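Local coordinates for protein FI20010p1 (Drosophila melanogaster, PDB 7CFB) that probably takes part in piRNA amplification and gene silencing as the first extended Tudor module of Krimper, in a pathway involving the Piwi protein Aub, at residues A[75-80]-A[218-223]; A[99-104]-A[108-113]; A[114-117]-A[123-126]. One frame throughout, in Å; residues are numbered along the deposited sequence.

Contact 1: residues A[75-80]-A[218-223]; sequences RIKKVL and MAMLNE
Met-220 of helix 215-228 reaches across to helix 74-80 and meets two side chains there, Lys-77 and Leu-80. Lys-77 and Met-220 are also the residues whose CA atoms lie nearest each other, 7.4 Å apart, and the interface is small, burying 190 Å² in all.

The tightest packing is between the thioether and the aliphatic part of the lysine. Met-220 SD lies 3.6 Å from Lys-77 CG and is nearly as close to CB and CD, so the sulfur rests against the first three methylenes of a chain that runs across it at about a right angle. With CG anti to the backbone N (chi1 -174°) and chi2 also extended, Met-220 spans the space between the helices before bending at its last torsion, which brings CE to 4.1 Å from Lys-77 CD. The second apolar contact is looser: Leu-80 CD2 touches Met-220 CG at 4.1 Å, again with the two side chains crossing almost perpendicularly. With Met-220 replaced by alanine, a gap would probably open between the helices, leaving the lysine methylenes and the leucine methyl without their partner on helix 215-228.

No hydrogen bond joins the two segments. The polar end of Lys-77 nevertheless ties the two helices together, NZ forming a salt bridge with Asp-217, one residue before segment 218-223, and a hydrogen bond with Trp-69 O. Its methylenes thus pack on the same helix that supplies the countercharge.

Behind this contact, helix 74-80 lies against strand 108-117, with Val-79 on Ile-109 and Leu-80 on Ile-108, and against helix 147-150 through Ile-76 and Val-79. Helix 215-228 in turn packs on strand 176-184, where Leu-221 meets Tyr-176.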
loop_
_atom_site.group_PDB
_atom_site.type_symbol
_atom_site.label_atom_id
_atom_site.label_comp_id
_atom_site.label_asym_id
_atom_site.label_seq_id
_atom_site.Cartn_x
_atom_site.Cartn_y
_atom_site.Cartn_z
ATOM N N ARG A 75 4.776 -13.226 -4.428
ATOM C CA ARG A 75 5.742 -12.487 -5.276
ATOM C C ARG A 75 5.923 -11.051 -4.769
ATOM O O ARG A 75 7.024 -10.563 -4.862
ATOM C CB ARG A 75 5.371 -12.583 -6.746
ATOM C CG ARG A 75 5.453 -13.997 -7.289
ATOM C CD ARG A 75 6.774 -14.289 -7.948
ATOM N NE ARG A 75 6.911 -13.653 -9.224
ATOM C CZ ARG A 75 8.044 -13.574 -9.867
ATOM N NH1 ARG A 75 9.124 -14.071 -9.314
ATOM N NH2 ARG A 75 8.106 -13.003 -11.043
ATOM N N ILE A 76 4.849 -10.408 -4.312
ATOM C CA ILE A 76 4.941 -9.029 -3.767
ATOM C C ILE A 76 5.812 -9.084 -2.520
ATOM O O ILE A 76 6.670 -8.260 -2.389
ATOM C CB ILE A 76 3.559 -8.451 -3.443
ATOM C CG1 ILE A 76 2.622 -8.463 -4.648
ATOM C CG2 ILE A 76 3.697 -7.078 -2.815
ATOM C CD1 ILE A 76 1.174 -8.393 -4.277
ATOM N N LYS A 77 5.613 -10.095 -1.688
ATOM C CA LYS A 77 6.404 -10.242 -0.446
ATOM C C LYS A 77 7.886 -10.390 -0.799
ATOM O O LYS A 77 8.686 -9.772 -0.166
ATOM C CB LYS A 77 5.899 -11.446 0.339
ATOM C CG LYS A 77 4.438 -11.402 0.745
ATOM C CD LYS A 77 4.100 -12.457 1.750
ATOM C CE LYS A 77 2.834 -13.223 1.449
ATOM N NZ LYS A 77 2.320 -13.924 2.640
ATOM N N LYS A 78 8.199 -11.167 -1.828
ATOM C CA LYS A 78 9.598 -11.374 -2.262
ATOM C C LYS A 78 10.205 -10.051 -2.724
ATOM O O LYS A 78 11.343 -9.821 -2.424
ATOM C CB LYS A 78 9.674 -12.424 -3.362
ATOM C CG LYS A 78 9.656 -13.865 -2.908
ATOM C CD LYS A 78 9.949 -14.784 -4.066
ATOM C CE LYS A 78 9.534 -16.224 -3.868
ATOM N NZ LYS A 78 9.690 -16.672 -2.468
ATOM N N VAL A 79 9.469 -9.243 -3.471
ATOM C CA VAL A 79 9.979 -7.913 -3.908
ATOM C C VAL A 79 10.184 -7.022 -2.683
ATOM O O VAL A 79 11.185 -6.373 -2.594
ATOM C CB VAL A 79 9.016 -7.239 -4.888
ATOM C CG1 VAL A 79 9.287 -5.750 -5.015
ATOM C CG2 VAL A 79 9.047 -7.909 -6.236
ATOM N N LEU A 80 9.247 -7.066 -1.754
ATOM C CA LEU A 80 9.302 -6.180 -0.580
ATOM C C LEU A 80 10.553 -6.449 0.253
ATOM O O LEU A 80 11.200 -5.523 0.598
ATOM C CB LEU A 80 8.025 -6.333 0.236
ATOM C CG LEU A 80 7.792 -5.200 1.214
ATOM C CD1 LEU A 80 6.334 -4.818 1.280
ATOM C CD2 LEU A 80 8.323 -5.555 2.581
ATOM N N MET A 218 5.356 -12.907 9.642
ATOM C CA MET A 218 5.614 -11.998 10.782
ATOM C C MET A 218 6.940 -11.262 10.565
ATOM O O MET A 218 7.037 -10.106 10.931
ATOM C CB MET A 218 5.626 -12.757 12.103
ATOM C CG MET A 218 4.310 -13.412 12.392
ATOM S SD MET A 218 3.066 -12.231 12.907
ATOM C CE MET A 218 3.705 -11.765 14.510
ATOM N N ALA A 219 7.934 -11.944 10.007
ATOM C CA ALA A 219 9.225 -11.296 9.733
ATOM C C ALA A 219 9.015 -10.177 8.716
ATOM O O ALA A 219 9.573 -9.114 8.881
ATOM C CB ALA A 219 10.201 -12.314 9.232
ATOM N N MET A 220 8.210 -10.430 7.700
ATOM C CA MET A 220 7.957 -9.378 6.703
ATOM C C MET A 220 7.256 -8.187 7.365
ATOM O O MET A 220 7.594 -7.085 7.053
ATOM C CB MET A 220 7.086 -9.914 5.581
ATOM C CG MET A 220 6.943 -8.920 4.517
ATOM S SD MET A 220 5.700 -9.395 3.413
ATOM C CE MET A 220 4.223 -9.293 4.403
ATOM N N LEU A 221 6.317 -8.440 8.263
ATOM C CA LEU A 221 5.592 -7.332 8.917
ATOM C C LEU A 221 6.549 -6.472 9.748
ATOM O O LEU A 221 6.345 -5.284 9.785
ATOM C CB LEU A 221 4.406 -7.884 9.697
ATOM C CG LEU A 221 3.206 -8.286 8.851
ATOM C CD1 LEU A 221 1.973 -8.346 9.713
ATOM C CD2 LEU A 221 3.007 -7.320 7.708
ATOM N N ASN A 222 7.534 -7.074 10.401
ATOM C CA ASN A 222 8.554 -6.293 11.138
ATOM C C ASN A 222 9.316 -5.412 10.148
ATOM O O ASN A 222 9.544 -4.284 10.460
ATOM C CB ASN A 222 9.501 -7.204 11.907
ATOM C CG ASN A 222 8.830 -7.876 13.086
ATOM O OD1 ASN A 222 7.843 -7.374 13.606
ATOM N ND2 ASN A 222 9.364 -9.004 13.517
ATOM N N GLU A 223 9.671 -5.929 8.985
ATOM C CA GLU A 223 10.402 -5.141 7.964
ATOM C C GLU A 223 9.509 -3.988 7.481
ATOM O O GLU A 223 10.021 -2.908 7.226
ATOM C CB GLU A 223 10.878 -6.057 6.838
ATOM C CG GLU A 223 12.383 -6.272 6.797
ATOM C CD GLU A 223 12.950 -6.745 5.466
ATOM O OE1 GLU A 223 13.581 -5.956 4.755
ATOM O OE2 GLU A 223 12.760 -7.901 5.148
#

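Contact 2: residues A[99-104]-A[108-113]; sequences FAVLDS and IITRIT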
loop_
_atom_site.group_PDB
_atom_site.type_symbol
_atom_site.label_atom_id
_atom_site.label_comp_id
_atom_site.label_asym_id
_atom_site.label_seq_id
_atom_site.Cartn_x
_atom_site.Cartn_y
_atom_site.Cartn_z
ATOM N N PHE A 99 4.219 0.188 -10.458
ATOM C CA PHE A 99 5.685 0.006 -10.431
ATOM C C PHE A 99 6.150 -0.152 -8.987
ATOM O O PHE A 99 5.325 -0.338 -8.117
ATOM C CB PHE A 99 6.404 1.065 -11.255
ATOM C CG PHE A 99 6.284 2.479 -10.764
ATOM C CD1 PHE A 99 5.165 3.239 -11.039
ATOM C CD2 PHE A 99 7.310 3.055 -10.051
ATOM C CE1 PHE A 99 5.081 4.539 -10.607
ATOM C CE2 PHE A 99 7.218 4.360 -9.611
ATOM C CZ PHE A 99 6.105 5.096 -9.896
ATOM N N ALA A 100 7.454 -0.123 -8.769
ATOM C CA ALA A 100 7.994 -0.298 -7.412
ATOM C C ALA A 100 8.884 0.879 -7.021
ATOM O O ALA A 100 9.471 1.492 -7.879
ATOM C CB ALA A 100 8.716 -1.608 -7.330
ATOM N N VAL A 101 8.888 1.183 -5.737
ATOM C CA VAL A 101 9.717 2.267 -5.179
ATOM C C VAL A 101 10.531 1.698 -4.023
ATOM O O VAL A 101 10.049 0.886 -3.300
ATOM C CB VAL A 101 8.894 3.506 -4.802
ATOM C CG1 VAL A 101 7.821 3.211 -3.782
ATOM C CG2 VAL A 101 9.762 4.663 -4.374
ATOM N N LEU A 102 11.759 2.153 -3.910
ATOM C CA LEU A 102 12.647 1.670 -2.845
ATOM C C LEU A 102 12.629 2.629 -1.667
ATOM O O LEU A 102 12.749 3.794 -1.872
ATOM C CB LEU A 102 14.066 1.537 -3.405
ATOM C CG LEU A 102 15.146 1.372 -2.344
ATOM C CD1 LEU A 102 15.118 -0.007 -1.740
ATOM C CD2 LEU A 102 16.509 1.684 -2.907
ATOM N N ASP A 103 12.364 2.100 -0.493
ATOM C CA ASP A 103 12.566 2.857 0.754
ATOM C C ASP A 103 14.020 2.510 1.094
ATOM O O ASP A 103 14.239 1.425 1.549
ATOM C CB ASP A 103 11.583 2.433 1.839
ATOM C CG ASP A 103 11.905 3.043 3.181
ATOM O OD1 ASP A 103 12.941 3.651 3.288
ATOM O OD2 ASP A 103 11.114 2.913 4.082
ATOM N N SER A 104 14.963 3.377 0.732
ATOM C CA SER A 104 16.408 3.088 0.924
ATOM C C SER A 104 16.823 3.025 2.388
ATOM O O SER A 104 17.575 2.145 2.713
ATOM C CB SER A 104 17.311 3.904 0.064
ATOM O OG SER A 104 17.303 5.251 0.435
ATOM N N ILE A 108 13.274 -1.628 2.003
ATOM C CA ILE A 108 12.130 -2.427 1.481
ATOM C C ILE A 108 11.677 -1.822 0.159
ATOM O O ILE A 108 11.966 -0.690 -0.085
ATOM C CB ILE A 108 10.970 -2.566 2.471
ATOM C CG1 ILE A 108 10.142 -1.292 2.585
ATOM C CG2 ILE A 108 11.430 -3.080 3.812
ATOM C CD1 ILE A 108 8.745 -1.548 3.026
ATOM N N ILE A 109 11.069 -2.626 -0.694
ATOM C CA ILE A 109 10.579 -2.127 -2.000
ATOM C C ILE A 109 9.076 -2.396 -2.070
ATOM O O ILE A 109 8.678 -3.543 -1.997
ATOM C CB ILE A 109 11.361 -2.768 -3.144
ATOM C CG1 ILE A 109 12.830 -2.354 -3.117
ATOM C CG2 ILE A 109 10.708 -2.477 -4.466
ATOM C CD1 ILE A 109 13.633 -2.962 -4.216
ATOM N N THR A 110 8.299 -1.348 -2.287
ATOM C CA THR A 110 6.826 -1.486 -2.269
ATOM C C THR A 110 6.199 -1.034 -3.587
ATOM O O THR A 110 6.776 -0.205 -4.234
ATOM C CB THR A 110 6.271 -0.707 -1.083
ATOM O OG1 THR A 110 4.957 -1.152 -0.780
ATOM C CG2 THR A 110 6.294 0.782 -1.304
ATOM N N ARG A 111 5.024 -1.573 -3.898
ATOM C CA ARG A 111 4.266 -1.257 -5.134
ATOM C C ARG A 111 3.666 0.136 -4.998
ATOM O O ARG A 111 3.224 0.467 -3.942
ATOM C CB ARG A 111 3.262 -2.351 -5.496
ATOM C CG ARG A 111 3.870 -3.729 -5.650
ATOM C CD ARG A 111 2.989 -4.658 -6.437
ATOM N NE ARG A 111 1.771 -4.904 -5.710
ATOM C CZ ARG A 111 0.662 -5.356 -6.229
ATOM N NH1 ARG A 111 0.580 -5.633 -7.505
ATOM N NH2 ARG A 111 -0.379 -5.511 -5.464
ATOM N N ILE A 112 3.682 0.879 -6.077
ATOM C CA ILE A 112 3.260 2.294 -6.080
ATOM C C ILE A 112 2.630 2.631 -7.422
ATOM O O ILE A 112 2.947 1.991 -8.391
ATOM C CB ILE A 112 4.511 3.158 -5.826
ATOM C CG1 ILE A 112 4.205 4.635 -5.573
ATOM C CG2 ILE A 112 5.563 2.942 -6.894
ATOM C CD1 ILE A 112 5.393 5.510 -5.401
ATOM N N THR A 113 1.762 3.620 -7.420
ATOM C CA THR A 113 1.212 4.188 -8.654
ATOM C C THR A 113 1.203 5.715 -8.506
ATOM O O THR A 113 0.985 6.174 -7.416
ATOM C CB THR A 113 -0.156 3.596 -8.970
ATOM O OG1 THR A 113 -0.451 4.165 -10.231
ATOM C CG2 THR A 113 -1.211 3.953 -7.953
#
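Ile-112 sets its CG2 methyl over one face of the Phe-99 ring, 3.6 Å from the ring centroid and 16° off the normal, a CH-pi contact. The ring is brought there by a chi1 of 65°, which holds CG between the backbone N and carbonyl carbon. On the same side of the sheet, Val-101 CG1 touches Ile-112 CD1 at 3.7 Å and also meets the methyl of Thr-110. The other side carries a second apolar row: Ala-100 CB rests 3.6 Å from Ile-109 CG2, while Leu-102 CD1 packs against the other branch, Ile-109 CG1.

Between these layers, six backbone hydrogen bonds pair Phe-99 with Ile-112, Val-101 with Thr-110 and Asp-103 with Ile-108. The shortest, Asp-103 N to Ile-108 O, measures 2.8 Å.

Farther out, the Asp-103 carboxylate accepts from Ser-227 OG and, near the turn, from Asn-106 N. The Arg-111 guanidinium forms a salt bridge with Asp-129 and hydrogen bonds to the carbonyls of Leu-152 and Pro-153. The regular antiparallel pairing is that of a twisted beta hairpin, consistent with the SH3-like fold expected of a Tudor domain.

Contact 3: residues A[114-117]-A[123-126]; sequences INSS and YDAY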
loop_
_atom_site.group_PDB
_atom_site.type_symbol
_atom_site.label_atom_id
_atom_site.label_comp_id
_atom_site.label_asym_id
_atom_site.label_seq_id
_atom_site.Cartn_x
_atom_site.Cartn_y
_atom_site.Cartn_z
ATOM N N ILE A 114 1.480 6.437 -9.575
ATOM C CA ILE A 114 1.396 7.914 -9.564
ATOM C C ILE A 114 -0.027 8.278 -9.984
ATOM O O ILE A 114 -0.440 7.886 -11.023
ATOM C CB ILE A 114 2.435 8.568 -10.479
ATOM C CG1 ILE A 114 3.851 8.124 -10.138
ATOM C CG2 ILE A 114 2.307 10.067 -10.400
ATOM C CD1 ILE A 114 4.375 8.761 -8.916
ATOM N N ASN A 115 -0.741 8.997 -9.144
ATOM C CA ASN A 115 -2.136 9.355 -9.476
ATOM C C ASN A 115 -2.237 10.757 -10.083
ATOM O O ASN A 115 -3.105 10.952 -10.862
ATOM C CB ASN A 115 -3.101 9.022 -8.339
ATOM C CG ASN A 115 -2.793 9.727 -7.044
ATOM O OD1 ASN A 115 -2.061 9.233 -6.216
ATOM N ND2 ASN A 115 -3.373 10.887 -6.862
ATOM N N SER A 116 -1.353 11.676 -9.731
ATOM C CA SER A 116 -1.451 13.054 -10.266
ATOM C C SER A 116 -0.130 13.804 -10.141
ATOM O O SER A 116 0.699 13.411 -9.363
ATOM C CB SER A 116 -2.553 13.832 -9.595
ATOM O OG SER A 116 -2.209 14.203 -8.288
ATOM N N SER A 117 -0.031 14.881 -10.901
ATOM C CA SER A 117 1.090 15.843 -10.883
ATOM C C SER A 117 0.829 16.867 -9.781
ATOM O O SER A 117 -0.293 17.289 -9.633
ATOM C CB SER A 117 1.197 16.510 -12.207
ATOM O OG SER A 117 2.371 17.270 -12.287
ATOM N N TYR A 123 4.737 14.734 -7.344
ATOM C CA TYR A 123 3.533 14.005 -7.714
ATOM C C TYR A 123 2.830 13.506 -6.462
ATOM O O TYR A 123 3.425 13.403 -5.387
ATOM C CB TYR A 123 3.854 12.816 -8.632
ATOM C CG TYR A 123 4.765 13.156 -9.788
ATOM C CD1 TYR A 123 6.148 13.123 -9.642
ATOM C CD2 TYR A 123 4.244 13.517 -11.022
ATOM C CE1 TYR A 123 6.983 13.444 -10.693
ATOM C CE2 TYR A 123 5.072 13.836 -12.082
ATOM C CZ TYR A 123 6.441 13.796 -11.911
ATOM O OH TYR A 123 7.270 14.113 -12.963
ATOM N N ASP A 124 1.547 13.197 -6.619
ATOM C CA ASP A 124 0.786 12.465 -5.617
ATOM C C ASP A 124 0.819 10.988 -5.985
ATOM O O ASP A 124 0.534 10.625 -7.132
ATOM C CB ASP A 124 -0.655 12.972 -5.547
ATOM C CG ASP A 124 -1.378 12.503 -4.301
ATOM O OD1 ASP A 124 -0.710 12.284 -3.268
ATOM O OD2 ASP A 124 -2.618 12.358 -4.354
ATOM N N ALA A 125 1.185 10.164 -5.023
ATOM C CA ALA A 125 1.363 8.729 -5.282
ATOM C C ALA A 125 0.622 7.893 -4.250
ATOM O O ALA A 125 0.426 8.350 -3.159
ATOM C CB ALA A 125 2.829 8.412 -5.280
ATOM N N TYR A 126 0.262 6.685 -4.634
ATOM C CA TYR A 126 -0.461 5.763 -3.741
ATOM C C TYR A 126 0.310 4.454 -3.569
ATOM O O TYR A 126 0.655 3.832 -4.510
ATOM C CB TYR A 126 -1.863 5.538 -4.294
ATOM C CG TYR A 126 -2.746 4.633 -3.485
ATOM C CD1 TYR A 126 -2.938 4.855 -2.143
ATOM C CD2 TYR A 126 -3.385 3.560 -4.056
ATOM C CE1 TYR A 126 -3.757 4.056 -1.385
ATOM C CE2 TYR A 126 -4.188 2.729 -3.306
ATOM C CZ TYR A 126 -4.382 2.980 -1.966
ATOM O OH TYR A 126 -5.169 2.201 -1.201
HETATM O O HOH W 1 -4.144 13.745 -6.357
#
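Tyr-123 packs its CB against Ile-114 CG2 at 3.6 Å, and the backbone oxygen of Ser-116 lies at the edge of its ring, near the ring plane. Ser-117 CA also approaches the ring at CD2.

Asp-124 is the hub of the pairing. Asp-124 N donates to Ser-116 O, while Asp-124 O receives two amides of the facing strand: Asn-115 N at 2.9 Å and, more weakly, Ser-116 N at 3.4 Å. Two consecutive residues opposite one make a classic beta bulge. The Asp-124 side chain adds a further link, with Asn-115 ND2 giving a nearly straight bond to Asp-124 OD2 (3.0 Å, 171°). Asp-124 OD2 lies in the plane of the Asn-115 amide, but the bond reaches the carboxylate from above its plane, the two planes being 78° apart. With chi1 at 60°, Asn-115 CG is turned so that ND2 can reach the Asp-124 carboxylate. One water donates to Asp-124 OD2 and is hydrogen-bonded to Ser-116 OG at 2.8 Å. OD2 also forms a salt bridge with Arg-30, which gathers three partners on one oxygen.

Ala-125 offers CB to Ile-114 CD1 at 4.0 Å, and Tyr-126 turns its ring to stack with His-133.

Strand 132-136 pairs with the far edge of strand 123-127, its Phe-136 meeting Ile-114, Tyr-123 and Ala-125. Helix 30-36 lies over Asn-115 and Tyr-126 through Ile-33 and Tyr-34.

Contacts 2 and 3 are successive hairpins of one antiparallel sheet and share strand 108-117, which pairs first with 99-103 and then with 123-127. Their centres are 14 Å apart; Phe-99 packs on Ile-114, and Thr-113 O probably accepts a hydrogen bond from Tyr-126 N. Both are nested within the long chain loop closed by contact 1. That helix pair touches contact 2, where Leu-80 O probably accepts a hydrogen bond from Ile-109 N, but its nearest atoms are about 11 Å from contact 3, on the other side of the chain's centre. Contact 1 thus connects the Tudor sheet, by way of helix 74-80, to helix 215-228 near the C-terminus, uniting distant parts of the chain.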